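Local coordinates for CG4930 (Drosophila melanogaster, PDB 3ISM), which inhibits the nuclease EndoG by forming a complex with it, and probably acts as a ribonuclease inhibitor, at residues N58-A63 and F101-P106. The protein carries 1 engineered substitution. Numbering follows the deposited sequence.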
loop_
_atom_site.group_PDB
_atom_site.type_symbol
_atom_site.label_atom_id
_atom_site.label_comp_id
_atom_site.label_asym_id
_atom_site.label_seq_id
_atom_site.Cartn_x
_atom_site.Cartn_y
_atom_site.Cartn_z
ATOM N N ASN C 58 18.337 -5.778 28.786
ATOM C CA ASN C 58 19.661 -5.564 28.196
ATOM C C ASN C 58 20.031 -4.077 28.155
ATOM O O ASN C 58 21.162 -3.691 28.492
ATOM C CB ASN C 58 19.741 -6.165 26.785
ATOM C CG ASN C 58 19.879 -7.687 26.795
ATOM O OD1 ASN C 58 20.030 -8.311 27.855
ATOM N ND2 ASN C 58 19.820 -8.295 25.606
ATOM N N PHE C 59 19.078 -3.244 27.752
ATOM C CA PHE C 59 19.326 -1.808 27.755
ATOM C C PHE C 59 19.419 -1.267 29.172
ATOM O O PHE C 59 20.285 -0.431 29.445
ATOM C CB PHE C 59 18.285 -0.989 26.981
ATOM C CG PHE C 59 18.586 0.501 27.003
ATOM C CD1 PHE C 59 19.566 1.026 26.168
ATOM C CD2 PHE C 59 17.948 1.354 27.901
ATOM C CE1 PHE C 59 19.892 2.372 26.209
ATOM C CE2 PHE C 59 18.266 2.721 27.940
ATOM C CZ PHE C 59 19.231 3.229 27.094
ATOM N N ASP C 60 18.524 -1.706 30.059
ATOM C CA ASP C 60 18.574 -1.240 31.459
ATOM C C ASP C 60 19.941 -1.529 32.101
ATOM O O ASP C 60 20.475 -0.678 32.812
ATOM C CB ASP C 60 17.443 -1.858 32.282
ATOM C CG ASP C 60 17.382 -1.318 33.716
ATOM O OD1 ASP C 60 18.354 -1.467 34.487
ATOM O OD2 ASP C 60 16.330 -0.762 34.086
ATOM N N ARG C 61 20.509 -2.708 31.831
ATOM C CA ARG C 61 21.845 -3.049 32.314
ATOM C C ARG C 61 22.965 -2.257 31.631
ATOM O O ARG C 61 23.973 -1.960 32.246
ATOM C CB ARG C 61 22.126 -4.546 32.160
ATOM C CG ARG C 61 21.376 -5.460 33.128
ATOM C CD ARG C 61 21.961 -5.417 34.545
ATOM N NE ARG C 61 23.351 -5.892 34.621
ATOM C CZ ARG C 61 23.712 -7.176 34.686
ATOM N NH1 ARG C 61 22.795 -8.139 34.672
ATOM N NH2 ARG C 61 25.000 -7.502 34.754
ATOM N N THR C 62 22.816 -1.944 30.355
ATOM C CA THR C 62 23.791 -1.078 29.698
ATOM C C THR C 62 23.718 0.368 30.236
ATOM O O THR C 62 24.747 0.988 30.559
ATOM C CB THR C 62 23.648 -1.104 28.154
ATOM O OG1 THR C 62 23.638 -2.469 27.701
ATOM C CG2 THR C 62 24.834 -0.381 27.518
ATOM N N ALA C 63 22.493 0.885 30.340
ATOM C CA ALA C 63 22.251 2.198 30.906
ATOM C C ALA C 63 22.871 2.345 32.300
ATOM O O ALA C 63 23.494 3.367 32.593
ATOM C CB ALA C 63 20.754 2.463 30.974
ATOM N N PHE C 101 14.829 7.085 23.402
ATOM C CA PHE C 101 14.112 6.108 22.593
ATOM C C PHE C 101 13.689 4.897 23.434
ATOM O O PHE C 101 12.537 4.456 23.365
ATOM C CB PHE C 101 14.983 5.662 21.404
ATOM C CG PHE C 101 14.310 4.658 20.493
ATOM C CD1 PHE C 101 13.447 5.078 19.484
ATOM C CD2 PHE C 101 14.540 3.295 20.641
ATOM C CE1 PHE C 101 12.829 4.159 18.643
ATOM C CE2 PHE C 101 13.915 2.362 19.798
ATOM C CZ PHE C 101 13.061 2.796 18.802
ATOM N N TYR C 102 14.629 4.357 24.214
ATOM C CA TYR C 102 14.379 3.125 24.986
ATOM C C TYR C 102 13.760 3.315 26.384
ATOM O O TYR C 102 12.895 2.536 26.763
ATOM C CB TYR C 102 15.653 2.290 25.146
ATOM C CG TYR C 102 16.287 1.825 23.865
ATOM C CD1 TYR C 102 17.453 2.420 23.401
ATOM C CD2 TYR C 102 15.730 0.789 23.124
ATOM C CE1 TYR C 102 18.053 2.015 22.235
ATOM C CE2 TYR C 102 16.314 0.374 21.942
ATOM C CZ TYR C 102 17.482 0.988 21.509
ATOM O OH TYR C 102 18.082 0.580 20.354
ATOM N N ASP C 103 14.213 4.317 27.153
ATOM C CA ASP C 103 13.903 4.367 28.602
ATOM C C ASP C 103 14.206 5.725 29.250
ATOM O O ASP C 103 15.201 5.865 29.979
ATOM C CB ASP C 103 14.729 3.285 29.309
ATOM C CG ASP C 103 14.050 2.718 30.560
ATOM O OD1 ASP C 103 12.987 3.217 31.006
ATOM O OD2 ASP C 103 14.617 1.752 31.110
ATOM N N PRO C 104 13.370 6.740 28.984
ATOM C CA PRO C 104 13.672 8.067 29.520
ATOM C C PRO C 104 13.517 8.211 31.031
ATOM O O PRO C 104 14.217 9.023 31.625
ATOM C CB PRO C 104 12.665 8.984 28.794
ATOM C CG PRO C 104 12.135 8.173 27.669
ATOM C CD PRO C 104 12.166 6.764 28.138
ATOM N N THR C 105 12.595 7.494 31.637
ATOM C CA THR C 105 12.359 7.617 33.063
ATOM C C THR C 105 13.563 7.465 33.993
ATOM O O THR C 105 13.799 8.312 34.778
ATOM C CB THR C 105 11.156 6.823 33.526
ATOM O OG1 THR C 105 10.000 7.387 32.956
ATOM C CG2 THR C 105 11.040 6.901 35.007
ATOM N N PRO C 106 14.316 6.396 33.869
ATOM C CA PRO C 106 15.505 6.193 34.677
ATOM C C PRO C 106 16.477 7.312 34.401
ATOM O O PRO C 106 17.042 7.785 35.310
ATOM C CB PRO C 106 16.040 4.870 34.177
ATOM C CG PRO C 106 14.916 4.195 33.635
ATOM C CD PRO C 106 13.803 5.127 33.377
#
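Next to F59, which packs on Y102 of the facing helix, N58 O is gripped twice from one turn further on: T62 OG1 donates to it at 2.9 Å and T62 N at 3.0 Å, from opposite faces of the carbonyl plane. The contact itself illustrates how a buried aromatic can join two segments that share no hydrogen bond. With CG anti to the backbone N (chi1 -180°), the F59 ring reaches across so that Y102 CB sits over one of its faces, a CH-pi contact 3.8 Å from the ring centroid. The two rings lie slantwise, with planes 31° apart, and F59 CE1 comes within 3.7 Å of Y102 CD1. D103 CB adds a further apolar touch, 3.8 Å from F59 CE2. Replacing F59 by alanine would probably leave Y102 CB and D103 CB without their aromatic cover and open a gap between the helices. Nearby, D60 OD2 and D103 OD2 approach to 4.3 Å, a like-charge pair that may raise the affinity of one carboxylate for a proton; D103 OD1 hydrogen-bonds a bound Tris molecule, probably from the crystallisation liquor. Y36 and I40 also pack on F59, while Y102 touches R93 of the EndoG chain. D103 breaks helix 81-102 just before helix 104-120, and F59 fastens this junction to helix 52-75: helix-to-helix packing within the all-helical Ku C-terminal-domain-like fold.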